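PDB 3JZD: iron-containing alcohol dehydrogenase from Ralstonia eutropha, which probably reduces maleylacetate to 3-oxoadipate with NADH or NADPH in the breakdown of aromatic compounds, working as a homodimer. Local coordinates for residues A49-I54 and A63-G68; A177-G182 and E198-L203; A281-A286 and Q292-T297. One frame throughout, in Å; residues are numbered along the deposited sequence.

How the interactions relate
The three contacts follow one another along the chain, and interaction 1 lies across the chain's centre from the other two. It belongs to the N-terminal nucleotide-binding part, where helix 48-58 packs on strand 62-66 at one edge, within this chain, of the six-stranded parallel sheet. Interactions 2 and 3 belong to the all-helical C-terminal part; their centres are about 11 Å apart, against about 31 Å and 41 Å from that of interaction 1. Here helix 277-287 packs on both 165-182 and 190-212, and 294-304 packs on 277-287; Ile283 joins the two contacts, its CD1 lying 3.6 Å from Ala180 CB. NAD binds in a pocket formed by residues between 44 and 257, drawing on both parts.

Interaction 1 (A49-I54 and A63-G68); sequences AEAERI and AGVYAG
Apolar packing between Ala51 and Val65 forms the centre of this contact: Ala51 CB, on the inner side of helix 48-58, lies 3.8 Å from Val65 CG1. The valine holds CG1 anti to its own backbone N (chi1 173°), which places this branch against the alanine. The small methyl of Ala51 suits a place where the helix comes close to the sheet, Ala51 CA and Val65 CA being 6.8 Å apart, while the branched valine suits an extended strand. Val41 and Cys43 also touch both side chains and close the packing from the neighbouring strand and the loop after it.

The second kind of contact is between a charged side chain and an apolar one. Glu52 starts off along the flank of the helix, but a bend at chi2 (-63°) brings its carboxylate over the valine, with Glu52 OE2 3.8 Å from Val65 CG2. The carboxylate end, not the methylenes, thus borders Val65 on the exposed side of the packing.

No hydrogen bond crosses between the segments; strand 62-66 is held instead by backbone bonds to strand 39-42. The arrangement is that of a beta-alpha-beta unit, strand 39-42, helix 48-58 and strand 62-66, in the Rossmann-like dinucleotide-binding part of an iron-containing alcohol dehydrogenase.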
loop_
_atom_site.group_PDB
_atom_site.type_symbol
_atom_site.label_atom_id
_atom_site.label_comp_id
_atom_site.label_asym_id
_atom_site.label_seq_id
_atom_site.Cartn_x
_atom_site.Cartn_y
_atom_site.Cartn_z
ATOM N N ALA A 49 16.388 27.028 -11.283
ATOM C CA ALA A 49 15.624 27.038 -12.534
ATOM C C ALA A 49 14.305 26.254 -12.398
ATOM O O ALA A 49 13.241 26.734 -12.805
ATOM C CB ALA A 49 16.460 26.476 -13.689
ATOM N N GLU A 50 14.386 25.058 -11.826
ATOM C CA GLU A 50 13.190 24.218 -11.632
ATOM C C GLU A 50 12.263 24.909 -10.666
ATOM O O GLU A 50 11.071 25.001 -10.910
ATOM C CB GLU A 50 13.536 22.844 -11.046
ATOM C CG GLU A 50 14.359 21.940 -11.920
ATOM C CD GLU A 50 15.884 22.024 -11.664
ATOM O OE1 GLU A 50 16.487 23.117 -11.880
ATOM O OE2 GLU A 50 16.464 20.947 -11.307
ATOM N N ALA A 51 12.822 25.406 -9.570
ATOM C CA ALA A 51 12.038 26.141 -8.564
ATOM C C ALA A 51 11.278 27.316 -9.183
ATOM O O ALA A 51 10.119 27.549 -8.851
ATOM C CB ALA A 51 12.924 26.604 -7.445
ATOM N N GLU A 52 11.919 28.057 -10.094
ATOM C CA GLU A 52 11.265 29.202 -10.745
ATOM C C GLU A 52 10.114 28.789 -11.618
ATOM O O GLU A 52 9.106 29.479 -11.659
ATOM C CB GLU A 52 12.239 30.050 -11.570
ATOM C CG GLU A 52 13.112 30.945 -10.721
ATOM C CD GLU A 52 12.335 32.005 -9.926
ATOM O OE1 GLU A 52 11.178 32.324 -10.295
ATOM O OE2 GLU A 52 12.914 32.537 -8.938
ATOM N N ARG A 53 10.268 27.685 -12.344
ATOM C CA ARG A 53 9.156 27.157 -13.134
ATOM C C ARG A 53 7.988 26.784 -12.223
ATOM O O ARG A 53 6.850 27.069 -12.559
ATOM C CB ARG A 53 9.626 25.992 -14.016
ATOM C CG ARG A 53 10.395 26.546 -15.252
ATOM C CD ARG A 53 11.028 25.459 -16.102
ATOM N NE ARG A 53 10.057 24.527 -16.702
ATOM C CZ ARG A 53 9.769 24.390 -18.000
ATOM N NH1 ARG A 53 10.358 25.118 -18.953
ATOM N NH2 ARG A 53 8.885 23.469 -18.346
ATOM N N ILE A 54 8.270 26.129 -11.095
ATOM C CA ILE A 54 7.223 25.838 -10.101
ATOM C C ILE A 54 6.601 27.161 -9.607
ATOM O O ILE A 54 5.374 27.327 -9.638
ATOM C CB ILE A 54 7.767 25.018 -8.915
ATOM C CG1 ILE A 54 8.206 23.654 -9.425
ATOM C CG2 ILE A 54 6.728 24.840 -7.766
ATOM C CD1 ILE A 54 7.133 22.929 -10.169
ATOM N N ALA A 63 4.661 32.326 -2.820
ATOM C CA ALA A 63 5.198 33.173 -1.757
ATOM C C ALA A 63 6.663 33.463 -2.080
ATOM O O ALA A 63 7.348 34.068 -1.294
ATOM C CB ALA A 63 5.107 32.454 -0.386
ATOM N N GLY A 64 7.140 33.043 -3.242
ATOM C CA GLY A 64 8.539 33.240 -3.626
ATOM C C GLY A 64 9.351 31.958 -3.551
ATOM O O GLY A 64 8.824 30.892 -3.244
ATOM N N VAL A 65 10.646 32.078 -3.822
ATOM C CA VAL A 65 11.558 30.955 -3.832
ATOM C C VAL A 65 12.661 31.176 -2.821
ATOM O O VAL A 65 13.278 32.222 -2.795
ATOM C CB VAL A 65 12.216 30.754 -5.212
ATOM C CG1 VAL A 65 13.297 29.666 -5.154
ATOM C CG2 VAL A 65 11.178 30.431 -6.252
ATOM N N TYR A 66 12.858 30.200 -1.959
ATOM C CA TYR A 66 13.920 30.218 -1.000
ATOM C C TYR A 66 14.860 29.146 -1.497
ATOM O O TYR A 66 14.571 27.948 -1.369
ATOM C CB TYR A 66 13.436 29.860 0.388
ATOM C CG TYR A 66 14.586 29.828 1.368
ATOM C CD1 TYR A 66 15.276 28.663 1.622
ATOM C CD2 TYR A 66 15.007 30.991 1.996
ATOM C CE1 TYR A 66 16.337 28.644 2.503
ATOM C CE2 TYR A 66 16.047 30.980 2.889
ATOM C CZ TYR A 66 16.699 29.821 3.140
ATOM O OH TYR A 66 17.726 29.818 4.016
ATOM N N ALA A 67 15.985 29.590 -2.037
ATOM C CA ALA A 67 16.965 28.718 -2.679
ATOM C C ALA A 67 18.182 28.417 -1.839
ATOM O O ALA A 67 19.280 28.338 -2.369
ATOM C CB ALA A 67 17.405 29.337 -3.983
ATOM N N GLY A 68 18.006 28.169 -0.557
ATOM C CA GLY A 68 19.134 27.824 0.283
ATOM C C GLY A 68 19.099 26.443 0.906
ATOM O O GLY A 68 19.691 26.238 1.957
#

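Interaction 2 (A177-G182 and E198-L203); sequences AHAAEG and EGIRAL
Ile200 of helix 190-212 meets Ala179 and Ala180 of helix 165-182 in a buried helix-helix contact of the all-helical C-terminal part of the iron-containing alcohol dehydrogenase fold. Along 198-203, Glu198 comes first, facing away from the partner helix. Glu198 OE1 accepts from Arg201 NE at 3.3 Å, and this salt bridge joins positions i and i+3 on the side facing away from helix 165-182, where Glu198 also packs on Leu194 of the second subunit; its OE2 bonds to Tyr225.

Gly199 follows and, without a side chain, faces Ala179 across the contact.

Ile200 carries the contact. CG1 stands anti to the carbonyl carbon (chi1 -61°) and the chain then runs extended to CD1, so that the long branch lies along the alanines of the other helix, with Ile200 CD1 4.4 Å from Ala180 CB. Small residues suit this surface because they let a large aliphatic branch lie close to the helix backbone: Ile200 CD1 is 3.8 Å from Ala180 N. Ile283 and Ala286 of helix 277-287 also pack on the isoleucine.

Beyond Arg201, Leu203 points inward but packs on residues one to two turns earlier in helix 165-182, Ala172, Ala175 and Ile176. The tightest point between the two segments is where Ala179 CB presses on Ile200 CG1 at 3.4 Å, closer than the usual van der Waals distance for two carbons.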
loop_
_atom_site.group_PDB
_atom_site.type_symbol
_atom_site.label_atom_id
_atom_site.label_comp_id
_atom_site.label_asym_id
_atom_site.label_seq_id
_atom_site.Cartn_x
_atom_site.Cartn_y
_atom_site.Cartn_z
ATOM N N ALA A 177 18.576 0.076 -1.212
ATOM C CA ALA A 177 18.997 -0.226 0.166
ATOM C C ALA A 177 17.831 -0.222 1.110
ATOM O O ALA A 177 17.776 -1.076 1.994
ATOM C CB ALA A 177 20.067 0.805 0.713
ATOM N N HIS A 178 16.934 0.766 0.974
ATOM C CA HIS A 178 15.766 0.854 1.891
ATOM C C HIS A 178 14.935 -0.433 1.796
ATOM O O HIS A 178 14.549 -1.043 2.800
ATOM C CB HIS A 178 14.806 2.009 1.547
ATOM C CG HIS A 178 15.441 3.365 1.415
ATOM N ND1 HIS A 178 16.530 3.775 2.155
ATOM C CD2 HIS A 178 15.070 4.435 0.672
ATOM C CE1 HIS A 178 16.827 5.027 1.845
ATOM N NE2 HIS A 178 15.956 5.451 0.946
ATOM N N ALA A 179 14.662 -0.829 0.568
ATOM C CA ALA A 179 13.903 -2.031 0.307
ATOM C C ALA A 179 14.642 -3.301 0.774
ATOM O O ALA A 179 14.039 -4.217 1.364
ATOM C CB ALA A 179 13.553 -2.135 -1.230
ATOM N N ALA A 180 15.935 -3.384 0.486
ATOM C CA ALA A 180 16.722 -4.582 0.849
ATOM C C ALA A 180 16.635 -4.885 2.348
ATOM O O ALA A 180 16.353 -6.008 2.745
ATOM C CB ALA A 180 18.228 -4.452 0.353
ATOM N N GLU A 181 16.839 -3.862 3.176
ATOM C CA GLU A 181 16.751 -4.000 4.638
ATOM C C GLU A 181 15.336 -4.115 5.141
ATOM O O GLU A 181 15.073 -4.763 6.167
ATOM C CB GLU A 181 17.487 -2.845 5.394
ATOM C CG GLU A 181 18.962 -2.812 5.153
ATOM C CD GLU A 181 19.741 -2.354 6.364
ATOM O OE1 GLU A 181 19.563 -1.177 6.827
ATOM O OE2 GLU A 181 20.547 -3.203 6.822
ATOM N N GLY A 182 14.399 -3.496 4.434
ATOM C CA GLY A 182 12.994 -3.648 4.750
ATOM C C GLY A 182 12.590 -5.126 4.723
ATOM O O GLY A 182 11.807 -5.592 5.545
ATOM N N GLU A 198 9.100 -5.354 -5.363
ATOM C CA GLU A 198 8.705 -4.632 -6.585
ATOM C C GLU A 198 9.571 -3.361 -6.821
ATOM O O GLU A 198 9.956 -3.008 -7.963
ATOM C CB GLU A 198 7.227 -4.236 -6.465
ATOM C CG GLU A 198 6.708 -3.348 -7.536
ATOM C CD GLU A 198 6.471 -4.075 -8.843
ATOM O OE1 GLU A 198 6.983 -5.209 -9.017
ATOM O OE2 GLU A 198 5.731 -3.497 -9.680
ATOM N N GLY A 199 9.834 -2.653 -5.753
ATOM C CA GLY A 199 10.717 -1.478 -5.844
ATOM C C GLY A 199 12.115 -1.866 -6.339
ATOM O O GLY A 199 12.683 -1.207 -7.229
ATOM N N ILE A 200 12.658 -2.959 -5.797
ATOM C CA ILE A 200 13.973 -3.383 -6.206
ATOM C C ILE A 200 13.921 -3.760 -7.687
ATOM O O ILE A 200 14.808 -3.407 -8.444
ATOM C CB ILE A 200 14.564 -4.541 -5.310
ATOM C CG1 ILE A 200 14.702 -4.063 -3.844
ATOM C CG2 ILE A 200 15.942 -4.985 -5.830
ATOM C CD1 ILE A 200 15.204 -5.133 -2.836
ATOM N N ARG A 201 12.858 -4.441 -8.099
ATOM C CA ARG A 201 12.747 -4.914 -9.457
ATOM C C ARG A 201 12.697 -3.745 -10.423
ATOM O O ARG A 201 13.352 -3.764 -11.459
ATOM C CB ARG A 201 11.485 -5.749 -9.614
ATOM C CG ARG A 201 11.573 -6.877 -10.555
ATOM C CD ARG A 201 10.211 -7.594 -10.785
ATOM N NE ARG A 201 9.235 -7.495 -9.672
ATOM C CZ ARG A 201 9.231 -8.211 -8.530
ATOM N NH1 ARG A 201 10.205 -9.120 -8.250
ATOM N NH2 ARG A 201 8.248 -7.970 -7.636
ATOM N N ALA A 202 11.913 -2.729 -10.075
ATOM C CA ALA A 202 11.755 -1.549 -10.916
ATOM C C ALA A 202 13.098 -0.808 -11.109
ATOM O O ALA A 202 13.468 -0.437 -12.217
ATOM C CB ALA A 202 10.681 -0.616 -10.342
ATOM N N LEU A 203 13.805 -0.587 -10.027
ATOM C CA LEU A 203 15.112 0.096 -10.090
ATOM C C LEU A 203 16.189 -0.739 -10.763
ATOM O O LEU A 203 16.962 -0.254 -11.560
ATOM C CB LEU A 203 15.546 0.528 -8.699
ATOM C CG LEU A 203 14.706 1.715 -8.179
ATOM C CD1 LEU A 203 14.551 1.711 -6.661
ATOM C CD2 LEU A 203 15.242 3.046 -8.710
#

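Interaction 3 (A281-A286 and Q292-T297); sequences ARIRRA and QSAAAT
The guanidinium of Arg284 turns an edge toward Gln292, whose carbonyl O lies near its plane, 24° out of it. Arg284 NE donates to Gln292 O at 2.9 Å; the bond is bent, with an N-H...O angle of 135°. At the same group, NH2 bonds to Gly290 O, so two backbone carbonyls of the linker between the helices hold the guanidinium. Arginine suits the position because it offers several N-H donors at the end of a flexible chain, and a bend at chi3 (48°) turns the group toward the linker.

The aliphatic part of the chain also packs: Arg284 CG lies 3.5 Å from Ala294 N, at the first turn of the following helix. These are two consecutive helices, 277-287 and 294-304, joined by a short connection in the helical C-terminal part of the fold. Ser293 is the N-cap of the second one, its OG accepting from Ala296 N at 3.0 Å; OG is also hydrogen-bonded to the carbonyl O of Asp358, the last residue of the chain.

On the buried side, Ile283 CG2 rests 3.7 Å from Ala294 CB. A residue as small as alanine suits the close approach here, where the CA atoms of Arg284 and Ala294 are 5.0 Å apart, and Met280 packs on the same methyl.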
loop_
_atom_site.group_PDB
_atom_site.type_symbol
_atom_site.label_atom_id
_atom_site.label_comp_id
_atom_site.label_asym_id
_atom_site.label_seq_id
_atom_site.Cartn_x
_atom_site.Cartn_y
_atom_site.Cartn_z
ATOM N N ALA A 281 17.230 -14.291 -0.997
ATOM C CA ALA A 281 16.583 -14.907 -2.149
ATOM C C ALA A 281 15.564 -13.972 -2.857
ATOM O O ALA A 281 15.414 -14.019 -4.069
ATOM C CB ALA A 281 15.935 -16.273 -1.775
ATOM N N ARG A 282 14.847 -13.152 -2.104
ATOM C CA ARG A 282 13.928 -12.188 -2.687
ATOM C C ARG A 282 14.697 -11.052 -3.339
ATOM O O ARG A 282 14.323 -10.599 -4.406
ATOM C CB ARG A 282 12.913 -11.654 -1.669
ATOM C CG ARG A 282 11.983 -12.762 -1.168
ATOM C CD ARG A 282 10.928 -12.323 -0.214
ATOM N NE ARG A 282 9.915 -11.477 -0.861
ATOM C CZ ARG A 282 8.775 -11.110 -0.280
ATOM N NH1 ARG A 282 8.520 -11.505 0.968
ATOM N NH2 ARG A 282 7.889 -10.363 -0.947
ATOM N N ILE A 283 15.787 -10.602 -2.735
ATOM C CA ILE A 283 16.557 -9.563 -3.375
ATOM C C ILE A 283 17.168 -10.085 -4.686
ATOM O O ILE A 283 17.211 -9.370 -5.682
ATOM C CB ILE A 283 17.629 -9.044 -2.463
ATOM C CG1 ILE A 283 16.981 -8.294 -1.271
ATOM C CG2 ILE A 283 18.606 -8.180 -3.260
ATOM C CD1 ILE A 283 17.994 -8.009 -0.134
ATOM N N ARG A 284 17.627 -11.330 -4.676
ATOM C CA ARG A 284 18.236 -11.965 -5.854
ATOM C C ARG A 284 17.248 -12.097 -6.995
ATOM O O ARG A 284 17.570 -11.752 -8.139
ATOM C CB ARG A 284 18.807 -13.322 -5.491
ATOM C CG ARG A 284 20.051 -13.169 -4.625
ATOM C CD ARG A 284 20.530 -14.474 -3.975
ATOM N NE ARG A 284 20.591 -15.572 -4.932
ATOM C CZ ARG A 284 20.048 -16.779 -4.768
ATOM N NH1 ARG A 284 19.432 -17.132 -3.636
ATOM N NH2 ARG A 284 20.149 -17.652 -5.752
ATOM N N ARG A 285 16.039 -12.554 -6.666
ATOM C CA ARG A 285 14.967 -12.690 -7.649
ATOM C C ARG A 285 14.646 -11.333 -8.249
ATOM O O ARG A 285 14.486 -11.222 -9.452
ATOM C CB ARG A 285 13.717 -13.272 -6.994
ATOM C CG ARG A 285 12.579 -13.556 -7.948
ATOM C CD ARG A 285 11.452 -14.354 -7.286
ATOM N NE ARG A 285 10.860 -13.643 -6.150
ATOM C CZ ARG A 285 9.956 -14.157 -5.308
ATOM N NH1 ARG A 285 9.518 -15.407 -5.461
ATOM N NH2 ARG A 285 9.484 -13.429 -4.296
ATOM N N ALA A 286 14.550 -10.296 -7.420
ATOM C CA ALA A 286 14.182 -8.982 -7.923
ATOM C C ALA A 286 15.309 -8.310 -8.762
ATOM O O ALA A 286 15.045 -7.441 -9.590
ATOM C CB ALA A 286 13.738 -8.085 -6.751
ATOM N N GLN A 292 23.810 -15.978 -8.494
ATOM C CA GLN A 292 24.706 -15.049 -7.815
ATOM C C GLN A 292 24.141 -14.595 -6.482
ATOM O O GLN A 292 22.919 -14.575 -6.274
ATOM C CB GLN A 292 24.893 -13.801 -8.663
ATOM C CG GLN A 292 25.602 -14.020 -10.010
ATOM C CD GLN A 292 25.740 -12.722 -10.783
ATOM O OE1 GLN A 292 25.209 -11.662 -10.376
ATOM N NE2 GLN A 292 26.417 -12.794 -11.918
ATOM N N SER A 293 25.023 -14.167 -5.596
ATOM C CA SER A 293 24.604 -13.558 -4.349
ATOM C C SER A 293 23.935 -12.191 -4.594
ATOM O O SER A 293 24.139 -11.571 -5.608
ATOM C CB SER A 293 25.798 -13.386 -3.398
ATOM O OG SER A 293 26.794 -12.547 -3.952
ATOM N N ALA A 294 23.117 -11.757 -3.638
ATOM C CA ALA A 294 22.488 -10.449 -3.657
ATOM C C ALA A 294 23.629 -9.423 -3.660
ATOM O O ALA A 294 23.694 -8.516 -4.526
ATOM C CB ALA A 294 21.598 -10.274 -2.426
ATOM N N ALA A 295 24.563 -9.619 -2.727
ATOM C CA ALA A 295 25.728 -8.764 -2.614
ATOM C C ALA A 295 26.478 -8.558 -3.948
ATOM O O ALA A 295 26.722 -7.433 -4.380
ATOM C CB ALA A 295 26.690 -9.321 -1.574
ATOM N N ALA A 296 26.891 -9.645 -4.586
ATOM C CA ALA A 296 27.667 -9.520 -5.816
ATOM C C ALA A 296 26.877 -8.841 -6.916
ATOM O O ALA A 296 27.442 -8.064 -7.712
ATOM C CB ALA A 296 28.181 -10.892 -6.291
ATOM N N THR A 297 25.580 -9.151 -6.971
ATOM C CA THR A 297 24.708 -8.630 -8.001
ATOM C C THR A 297 24.552 -7.115 -7.880
ATOM O O THR A 297 24.621 -6.416 -8.880
ATOM C CB THR A 297 23.340 -9.398 -8.044
ATOM O OG1 THR A 297 23.590 -10.787 -8.244
ATOM C CG2 THR A 297 22.446 -8.910 -9.176
#